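Local coordinates for calcineurin-like phosphoesterase domain-containing protein (Aquifex aeolicus, PDB 1XM7), which is of uncharacterised function but belongs to the calcineurin-like metallophosphoesterase family and is therefore probably a hydrolase, at residues L64-K68 with K89-D93; L20-V24 with H149-E153. All coordinates share one frame; numbering follows the deposited sequence.

Interaction 1. Residues L64-K68 with K89-D93; sequences LRIWK and KEYFD
Trp67 gives one straight hydrogen bond to the backbone of Tyr91. Its NE1 lies 2.9 Å from Tyr91 O, with an N-H...O angle of 168°. The acceptor sits at the edge of the indole, almost in its plane. NE1 is itself tilted a little out of the carbonyl plane of Tyr91. Trp67 CG is anti to the backbone N (chi1 161°), and this carries the pyrrole edge across to the loop.

The second polar link is a salt bridge at the surface. Lys68 NZ meets Glu90 OE2 at 2.7 Å and uses the anti lone pair of that oxygen. Lys68 is fully extended, and its CE runs past Glu90 O at 3.3 Å.

These contacts join helix 63-69 to the loop that leads into strand 94-96. The helix belongs to the crossover between parallel strands 46-49 and 73-77. Strand 94-96 is the edge of the same sheet, and Asp93 is hydrogen-bonded to Lys74 of the neighbouring strand 73-77. The contact therefore ties a crossover helix to the sheet edge in the alpha/beta calcineurin-like fold.

The apolar contacts are close. Leu64 and Tyr91 cross at about a right angle, with Leu64 CB 3.3 Å from Tyr91 CE1. Leu64 CD1 lies against the hydroxyl end of the same ring, 3.6 Å from Tyr91 CZ. Deeper in, Trp67 CZ2 lies 3.4 Å from Phe92 CE1. The Trp67 five-membered ring and the Phe92 ring are oblique, with planes at 57°. Phe53 meets the rings of Trp67 and Phe92, the latter edge-to-face.

Interaction 2. Residues L20-V24 with H149-E153; sequences LNPEV and HWNRE
Arg152, which Glu23 approaches from across the contact, holds a salt bridge within its own loop. Its NH1 is 3.1 Å from Glu153 OE1, and that oxygen lies somewhat out of the guanidinium plane. Glu23 OE1 comes only to the aliphatic part of Arg152, 4.1 Å from CG. Glu23 also lies near the six-membered end of the Trp150 indole, but its closest carbon approach there is too short to be sound.

The main apolar contact is between Val24 and Trp150. Val24 CG1 makes a CH-pi contact with the five-membered ring, 3.6 Å from its centroid and 26° off the ring normal. The methyl is nearest to Trp150 CG, at 3.3 Å. With chi1 at -76°, CG1 stands beside the backbone N of Val24 and faces the indole. The second methyl, CG2, only grazes the stem of the tryptophan, 4.0 Å from Trp150 CB. Val24 CG1 and the backbone N of Arg152 lie on opposite faces of the indole, each offset toward the rim. Trp173 also meets this indole, with ring planes at about 45°.

Asn21 ND2 is placed over one face of the His149 imidazole, 4.3 Å from His149 CG. The same nitrogen makes a weak hydrogen bond to Glu172 OE1. Glu172 OE2 accepts the backbone N-H of Trp150, so one glutamate links both segments. His149 ND1 is hydrogen-bonded to Asn170 OD1.

Residues 20-24 run from the end of helix 17-20 into the loop before helix 29-38. Residues 149-153 lie in the loop after strand 142-145. His149 ends a Gly-His-Val-His sequence, the signature whose histidines bind metal in relatives, consistent with a contact beside the active site of a calcineurin-like phosphoesterase.

Overall arrangement
Interaction 1 is partly buried, while interaction 2 is a surface contact. They share no secondary-structure element. Their centres are 27 Å apart, and their nearest atoms are about 15 Å apart. Interaction 1 is fairly local in sequence and holds a helix against the loop before an edge strand. Interaction 2 joins two loops more than 120 residues apart, and both segments of interaction 1 fall between them in the chain. The chemistry differs too. Interaction 1 combines direct polar bonds with aromatic packing. Interaction 2 relies on a methyl over an indole and on a glutamate from a third loop. It also buries less surface, 257 Å² against 350 Å².

Interaction 1. Residues L64-K68 with K89-D93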
ATOM      1  N   LEU A  64       4.261   0.623  16.209  1.00 30.52           N
ATOM      2  CA  LEU A  64       3.140  -0.282  16.013  1.00 31.23           C
ATOM      3  C   LEU A  64       1.979  -0.032  16.967  1.00 31.61           C
ATOM      4  O   LEU A  64       0.817  -0.120  16.572  1.00 31.56           O
ATOM      5  CB  LEU A  64       3.612  -1.742  16.113  1.00 31.14           C
ATOM      6  CG  LEU A  64       4.673  -2.173  15.091  1.00 30.63           C
ATOM      7  CD1 LEU A  64       4.772  -3.685  15.083  1.00 30.75           C
ATOM      8  CD2 LEU A  64       4.318  -1.657  13.695  1.00 29.95           C
ATOM      9  N   ARG A  65       2.290   0.274  18.219  1.00 31.91           N
ATOM     10  CA  ARG A  65       1.255   0.542  19.202  1.00 33.21           C
ATOM     11  C   ARG A  65       0.496   1.775  18.711  1.00 32.46           C
ATOM     12  O   ARG A  65      -0.730   1.822  18.760  1.00 30.87           O
ATOM     13  CB  ARG A  65       1.895   0.795  20.574  1.00 36.47           C
ATOM     14  CG  ARG A  65       0.917   0.781  21.755  1.00 44.05           C
ATOM     15  CD  ARG A  65       1.640   0.754  23.124  1.00 50.14           C
ATOM     16  NE  ARG A  65       2.365  -0.503  23.346  1.00 57.43           N
ATOM     17  CZ  ARG A  65       3.064  -0.803  24.445  1.00 60.73           C
ATOM     18  NH1 ARG A  65       3.140   0.064  25.453  1.00 62.47           N
ATOM     19  NH2 ARG A  65       3.705  -1.966  24.529  1.00 61.26           N
ATOM     20  N   ILE A  66       1.238   2.759  18.210  1.00 31.96           N
ATOM     21  CA  ILE A  66       0.647   3.989  17.698  1.00 31.28           C
ATOM     22  C   ILE A  66      -0.258   3.679  16.511  1.00 32.36           C
ATOM     23  O   ILE A  66      -1.407   4.130  16.452  1.00 33.91           O
ATOM     24  CB  ILE A  66       1.742   4.995  17.272  1.00 29.08           C
ATOM     25  CG1 ILE A  66       2.476   5.501  18.514  1.00 26.02           C
ATOM     26  CG2 ILE A  66       1.125   6.157  16.498  1.00 25.56           C
ATOM     27  CD1 ILE A  66       3.712   6.308  18.205  1.00 25.34           C
ATOM     28  N   TRP A  67       0.256   2.909  15.562  1.00 31.63           N
ATOM     29  CA  TRP A  67      -0.527   2.521  14.397  1.00 31.27           C
ATOM     30  C   TRP A  67      -1.848   1.888  14.832  1.00 32.32           C
ATOM     31  O   TRP A  67      -2.914   2.223  14.326  1.00 32.52           O
ATOM     32  CB  TRP A  67       0.276   1.526  13.552  1.00 30.34           C
ATOM     33  CG  TRP A  67      -0.546   0.716  12.602  1.00 27.40           C
ATOM     34  CD1 TRP A  67      -1.257  -0.419  12.886  1.00 25.58           C
ATOM     35  CD2 TRP A  67      -0.774   1.001  11.225  1.00 26.53           C
ATOM     36  NE1 TRP A  67      -1.917  -0.854  11.765  1.00 25.33           N
ATOM     37  CE2 TRP A  67      -1.638  -0.002  10.729  1.00 25.31           C
ATOM     38  CE3 TRP A  67      -0.334   2.011  10.357  1.00 27.37           C
ATOM     39  CZ2 TRP A  67      -2.073  -0.025   9.404  1.00 25.07           C
ATOM     40  CZ3 TRP A  67      -0.768   1.988   9.031  1.00 26.15           C
ATOM     41  CH2 TRP A  67      -1.629   0.974   8.571  1.00 27.64           C
ATOM     42  N   LYS A  68      -1.752   0.963  15.778  1.00 32.84           N
ATOM     43  CA  LYS A  68      -2.906   0.257  16.304  1.00 32.74           C
ATOM     44  C   LYS A  68      -3.925   1.245  16.866  1.00 33.15           C
ATOM     45  O   LYS A  68      -5.126   1.084  16.680  1.00 34.92           O
ATOM     46  CB  LYS A  68      -2.441  -0.713  17.396  1.00 34.55           C
ATOM     47  CG  LYS A  68      -3.411  -1.834  17.725  1.00 37.12           C
ATOM     48  CD  LYS A  68      -2.867  -2.733  18.835  1.00 40.28           C
ATOM     49  CE  LYS A  68      -3.842  -3.877  19.147  1.00 44.22           C
ATOM     50  NZ  LYS A  68      -3.322  -4.840  20.176  1.00 45.49           N
ATOM     51  N   LYS A  89      -2.393 -10.108  12.639  1.00 37.40           N
ATOM     52  CA  LYS A  89      -3.809 -10.061  12.965  1.00 37.83           C
ATOM     53  C   LYS A  89      -4.247  -8.959  13.899  1.00 37.55           C
ATOM     54  O   LYS A  89      -5.383  -8.481  13.798  1.00 37.47           O
ATOM     55  CB  LYS A  89      -4.292 -11.414  13.478  1.00 39.33           C
ATOM     56  CG  LYS A  89      -4.466 -12.400  12.338  1.00 43.90           C
ATOM     57  CD  LYS A  89      -5.293 -13.618  12.709  1.00 47.50           C
ATOM     58  CE  LYS A  89      -5.458 -14.554  11.500  1.00 51.35           C
ATOM     59  NZ  LYS A  89      -6.432 -15.674  11.737  1.00 53.17           N
ATOM     60  N   GLU A  90      -3.368  -8.515  14.785  1.00 37.50           N
ATOM     61  CA  GLU A  90      -3.796  -7.467  15.688  1.00 39.71           C
ATOM     62  C   GLU A  90      -3.407  -6.054  15.329  1.00 38.18           C
ATOM     63  O   GLU A  90      -3.432  -5.162  16.176  1.00 38.57           O
ATOM     64  CB  GLU A  90      -3.367  -7.770  17.107  1.00 43.33           C
ATOM     65  CG  GLU A  90      -1.943  -7.539  17.425  1.00 46.03           C
ATOM     66  CD  GLU A  90      -1.692  -7.948  18.852  1.00 50.03           C
ATOM     67  OE1 GLU A  90      -1.205  -9.086  19.070  1.00 53.01           O
ATOM     68  OE2 GLU A  90      -2.022  -7.142  19.756  1.00 50.03           O
ATOM     69  N   TYR A  91      -3.070  -5.852  14.065  1.00 35.92           N
ATOM     70  CA  TYR A  91      -2.728  -4.530  13.580  1.00 34.50           C
ATOM     71  C   TYR A  91      -3.691  -4.207  12.447  1.00 33.85           C
ATOM     72  O   TYR A  91      -3.748  -3.074  11.963  1.00 33.11           O
ATOM     73  CB  TYR A  91      -1.283  -4.508  13.105  1.00 35.47           C
ATOM     74  CG  TYR A  91      -0.288  -4.605  14.249  1.00 37.98           C
ATOM     75  CD1 TYR A  91      -0.098  -3.535  15.138  1.00 37.74           C
ATOM     76  CD2 TYR A  91       0.476  -5.761  14.438  1.00 37.67           C
ATOM     77  CE1 TYR A  91       0.837  -3.614  16.180  1.00 37.31           C
ATOM     78  CE2 TYR A  91       1.410  -5.847  15.477  1.00 36.99           C
ATOM     79  CZ  TYR A  91       1.589  -4.772  16.338  1.00 36.68           C
ATOM     80  OH  TYR A  91       2.553  -4.851  17.316  1.00 37.82           O
ATOM     81  N   PHE A  92      -4.465  -5.223  12.059  1.00 31.99           N
ATOM     82  CA  PHE A  92      -5.455  -5.117  10.992  1.00 30.44           C
ATOM     83  C   PHE A  92      -6.723  -5.878  11.362  1.00 31.72           C
ATOM     84  O   PHE A  92      -6.686  -6.828  12.157  1.00 32.81           O
ATOM     85  CB  PHE A  92      -4.882  -5.688   9.701  1.00 27.21           C
ATOM     86  CG  PHE A  92      -3.722  -4.916   9.178  1.00 27.55           C
ATOM     87  CD1 PHE A  92      -3.924  -3.774   8.410  1.00 26.97           C
ATOM     88  CD2 PHE A  92      -2.421  -5.291   9.496  1.00 25.98           C
ATOM     89  CE1 PHE A  92      -2.846  -3.010   7.965  1.00 25.75           C
ATOM     90  CE2 PHE A  92      -1.337  -4.532   9.058  1.00 25.50           C
ATOM     91  CZ  PHE A  92      -1.553  -3.389   8.290  1.00 26.12           C
ATOM     92  N   ASP A  93      -7.841  -5.453  10.776  1.00 32.62           N
ATOM     93  CA  ASP A  93      -9.143  -6.067  11.011  1.00 33.35           C
ATOM     94  C   ASP A  93      -9.404  -7.145   9.977  1.00 33.61           C
ATOM     95  O   ASP A  93     -10.089  -8.127  10.252  1.00 35.24           O
ATOM     96  CB  ASP A  93     -10.232  -5.007  10.934  1.00 33.24           C
ATOM     97  CG  ASP A  93      -9.986  -3.866  11.896  1.00 35.65           C
ATOM     98  OD1 ASP A  93      -9.656  -2.749  11.451  1.00 34.80           O
ATOM     99  OD2 ASP A  93     -10.113  -4.091  13.116  1.00 40.60           O
TER

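Interaction 2. Residues L20-V24 with H149-E153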
ATOM      1  N   LEU A  20      19.401   2.119   1.653  1.00 45.08           N
ATOM      2  CA  LEU A  20      19.009   1.584   0.354  1.00 45.00           C
ATOM      3  C   LEU A  20      18.319   2.584  -0.582  1.00 46.54           C
ATOM      4  O   LEU A  20      18.442   2.481  -1.803  1.00 46.94           O
ATOM      5  CB  LEU A  20      18.127   0.356   0.582  1.00 42.57           C
ATOM      6  CG  LEU A  20      18.858  -0.719   1.391  1.00 42.08           C
ATOM      7  CD1 LEU A  20      17.889  -1.765   1.877  1.00 42.71           C
ATOM      8  CD2 LEU A  20      19.928  -1.354   0.537  1.00 40.64           C
ATOM      9  N   ASN A  21      17.591   3.541  -0.017  1.00 47.79           N
ATOM     10  CA  ASN A  21      16.910   4.556  -0.814  1.00 48.84           C
ATOM     11  C   ASN A  21      17.249   5.889  -0.187  1.00 48.89           C
ATOM     12  O   ASN A  21      16.367   6.635   0.218  1.00 48.67           O
ATOM     13  CB  ASN A  21      15.405   4.338  -0.777  1.00 51.29           C
ATOM     14  CG  ASN A  21      15.018   2.946  -1.208  1.00 53.26           C
ATOM     15  OD1 ASN A  21      15.720   2.317  -2.001  1.00 55.58           O
ATOM     16  ND2 ASN A  21      13.892   2.458  -0.704  1.00 54.33           N
ATOM     17  N   PRO A  22      18.547   6.212  -0.129  1.00 48.97           N
ATOM     18  CA  PRO A  22      19.062   7.450   0.457  1.00 48.81           C
ATOM     19  C   PRO A  22      18.255   8.600  -0.068  1.00 49.48           C
ATOM     20  O   PRO A  22      17.901   9.527   0.658  1.00 50.56           O
ATOM     21  CB  PRO A  22      20.497   7.503  -0.048  1.00 48.84           C
ATOM     22  CG  PRO A  22      20.809   6.084  -0.420  1.00 48.78           C
ATOM     23  CD  PRO A  22      19.542   5.640  -1.049  1.00 49.26           C
ATOM     24  N   GLU A  23      17.975   8.514  -1.357  1.00 50.05           N
ATOM     25  CA  GLU A  23      17.209   9.519  -2.058  1.00 51.47           C
ATOM     26  C   GLU A  23      15.942   9.948  -1.318  1.00 50.07           C
ATOM     27  O   GLU A  23      15.786  11.119  -0.981  1.00 51.77           O
ATOM     28  CB  GLU A  23      16.834   8.979  -3.435  1.00 56.38           C
ATOM     29  CG  GLU A  23      17.993   8.865  -4.428  1.00 61.14           C
ATOM     30  CD  GLU A  23      18.359  10.213  -5.047  1.00 64.73           C
ATOM     31  OE1 GLU A  23      19.070  10.221  -6.083  1.00 65.73           O
ATOM     32  OE2 GLU A  23      17.938  11.264  -4.497  1.00 65.70           O
ATOM     33  N   VAL A  24      15.047   9.001  -1.058  1.00 46.93           N
ATOM     34  CA  VAL A  24      13.784   9.302  -0.395  1.00 43.50           C
ATOM     35  C   VAL A  24      13.670   9.014   1.094  1.00 40.81           C
ATOM     36  O   VAL A  24      13.080   9.795   1.831  1.00 40.02           O
ATOM     37  CB  VAL A  24      12.639   8.573  -1.083  1.00 43.54           C
ATOM     38  CG1 VAL A  24      12.304   9.265  -2.373  1.00 44.75           C
ATOM     39  CG2 VAL A  24      13.038   7.131  -1.350  1.00 43.82           C
ATOM     40  N   HIS A 149       9.315   1.095  -5.665  1.00 36.45           N
ATOM     41  CA  HIS A 149       9.865   2.240  -4.952  1.00 36.72           C
ATOM     42  C   HIS A 149      10.219   3.423  -5.823  1.00 37.93           C
ATOM     43  O   HIS A 149      10.246   3.346  -7.047  1.00 36.91           O
ATOM     44  CB  HIS A 149      11.105   1.834  -4.155  1.00 33.73           C
ATOM     45  CG  HIS A 149      10.862   0.712  -3.195  1.00 34.07           C
ATOM     46  ND1 HIS A 149       9.765   0.670  -2.360  1.00 33.31           N
ATOM     47  CD2 HIS A 149      11.570  -0.414  -2.938  1.00 33.19           C
ATOM     48  CE1 HIS A 149       9.807  -0.433  -1.636  1.00 33.10           C
ATOM     49  NE2 HIS A 149      10.893  -1.109  -1.968  1.00 31.80           N
ATOM     50  N   TRP A 150      10.499   4.527  -5.151  1.00 41.27           N
ATOM     51  CA  TRP A 150      10.865   5.753  -5.817  1.00 44.34           C
ATOM     52  C   TRP A 150      12.176   5.566  -6.564  1.00 46.40           C
ATOM     53  O   TRP A 150      13.071   4.860  -6.102  1.00 46.01           O
ATOM     54  CB  TRP A 150      11.024   6.872  -4.783  1.00 45.43           C
ATOM     55  CG  TRP A 150      11.456   8.178  -5.381  1.00 48.04           C
ATOM     56  CD1 TRP A 150      10.647   9.191  -5.831  1.00 48.86           C
ATOM     57  CD2 TRP A 150      12.801   8.571  -5.697  1.00 49.30           C
ATOM     58  NE1 TRP A 150      11.407  10.183  -6.412  1.00 49.80           N
ATOM     59  CE2 TRP A 150      12.731   9.826  -6.344  1.00 49.85           C
ATOM     60  CE3 TRP A 150      14.059   7.977  -5.504  1.00 50.49           C
ATOM     61  CZ2 TRP A 150      13.874  10.499  -6.800  1.00 49.59           C
ATOM     62  CZ3 TRP A 150      15.192   8.645  -5.961  1.00 50.66           C
ATOM     63  CH2 TRP A 150      15.091   9.893  -6.602  1.00 50.03           C
ATOM     64  N   ASN A 151      12.273   6.190  -7.731  1.00 49.11           N
ATOM     65  CA  ASN A 151      13.484   6.162  -8.539  1.00 51.34           C
ATOM     66  C   ASN A 151      13.551   7.559  -9.120  1.00 54.32           C
ATOM     67  O   ASN A 151      12.540   8.260  -9.170  1.00 52.97           O
ATOM     68  CB  ASN A 151      13.405   5.097  -9.642  1.00 49.32           C
ATOM     69  CG  ASN A 151      12.227   5.292 -10.568  1.00 48.52           C
ATOM     70  OD1 ASN A 151      11.467   4.357 -10.837  1.00 45.42           O
ATOM     71  ND2 ASN A 151      12.069   6.509 -11.070  1.00 47.85           N
ATOM     72  N   ARG A 152      14.734   7.967  -9.553  1.00 59.64           N
ATOM     73  CA  ARG A 152      14.920   9.309 -10.093  1.00 63.95           C
ATOM     74  C   ARG A 152      14.273   9.601 -11.451  1.00 65.66           C
ATOM     75  O   ARG A 152      14.517  10.662 -12.022  1.00 65.46           O
ATOM     76  CB  ARG A 152      16.416   9.635 -10.152  1.00 66.10           C
ATOM     77  CG  ARG A 152      17.295   8.623  -9.424  1.00 70.08           C
ATOM     78  CD  ARG A 152      17.446   7.357 -10.260  1.00 73.43           C
ATOM     79  NE  ARG A 152      18.112   6.263  -9.552  1.00 74.90           N
ATOM     80  CZ  ARG A 152      18.748   5.260 -10.161  1.00 74.53           C
ATOM     81  NH1 ARG A 152      18.810   5.216 -11.492  1.00 74.64           N
ATOM     82  NH2 ARG A 152      19.323   4.295  -9.442  1.00 73.90           N
ATOM     83  N   GLU A 153      13.449   8.686 -11.965  1.00 67.62           N
ATOM     84  CA  GLU A 153      12.791   8.906 -13.258  1.00 69.16           C
ATOM     85  C   GLU A 153      11.258   8.839 -13.252  1.00 68.18           C
ATOM     86  O   GLU A 153      10.600   9.837 -13.513  1.00 66.92           O
ATOM     87  CB  GLU A 153      13.322   7.930 -14.308  1.00 71.50           C
ATOM     88  CG  GLU A 153      14.244   6.853 -13.774  1.00 74.14           C
ATOM     89  CD  GLU A 153      15.604   7.393 -13.379  1.00 75.06           C
ATOM     90  OE1 GLU A 153      16.477   6.589 -12.982  1.00 74.49           O
ATOM     91  OE2 GLU A 153      15.799   8.624 -13.470  1.00 76.40           O
TER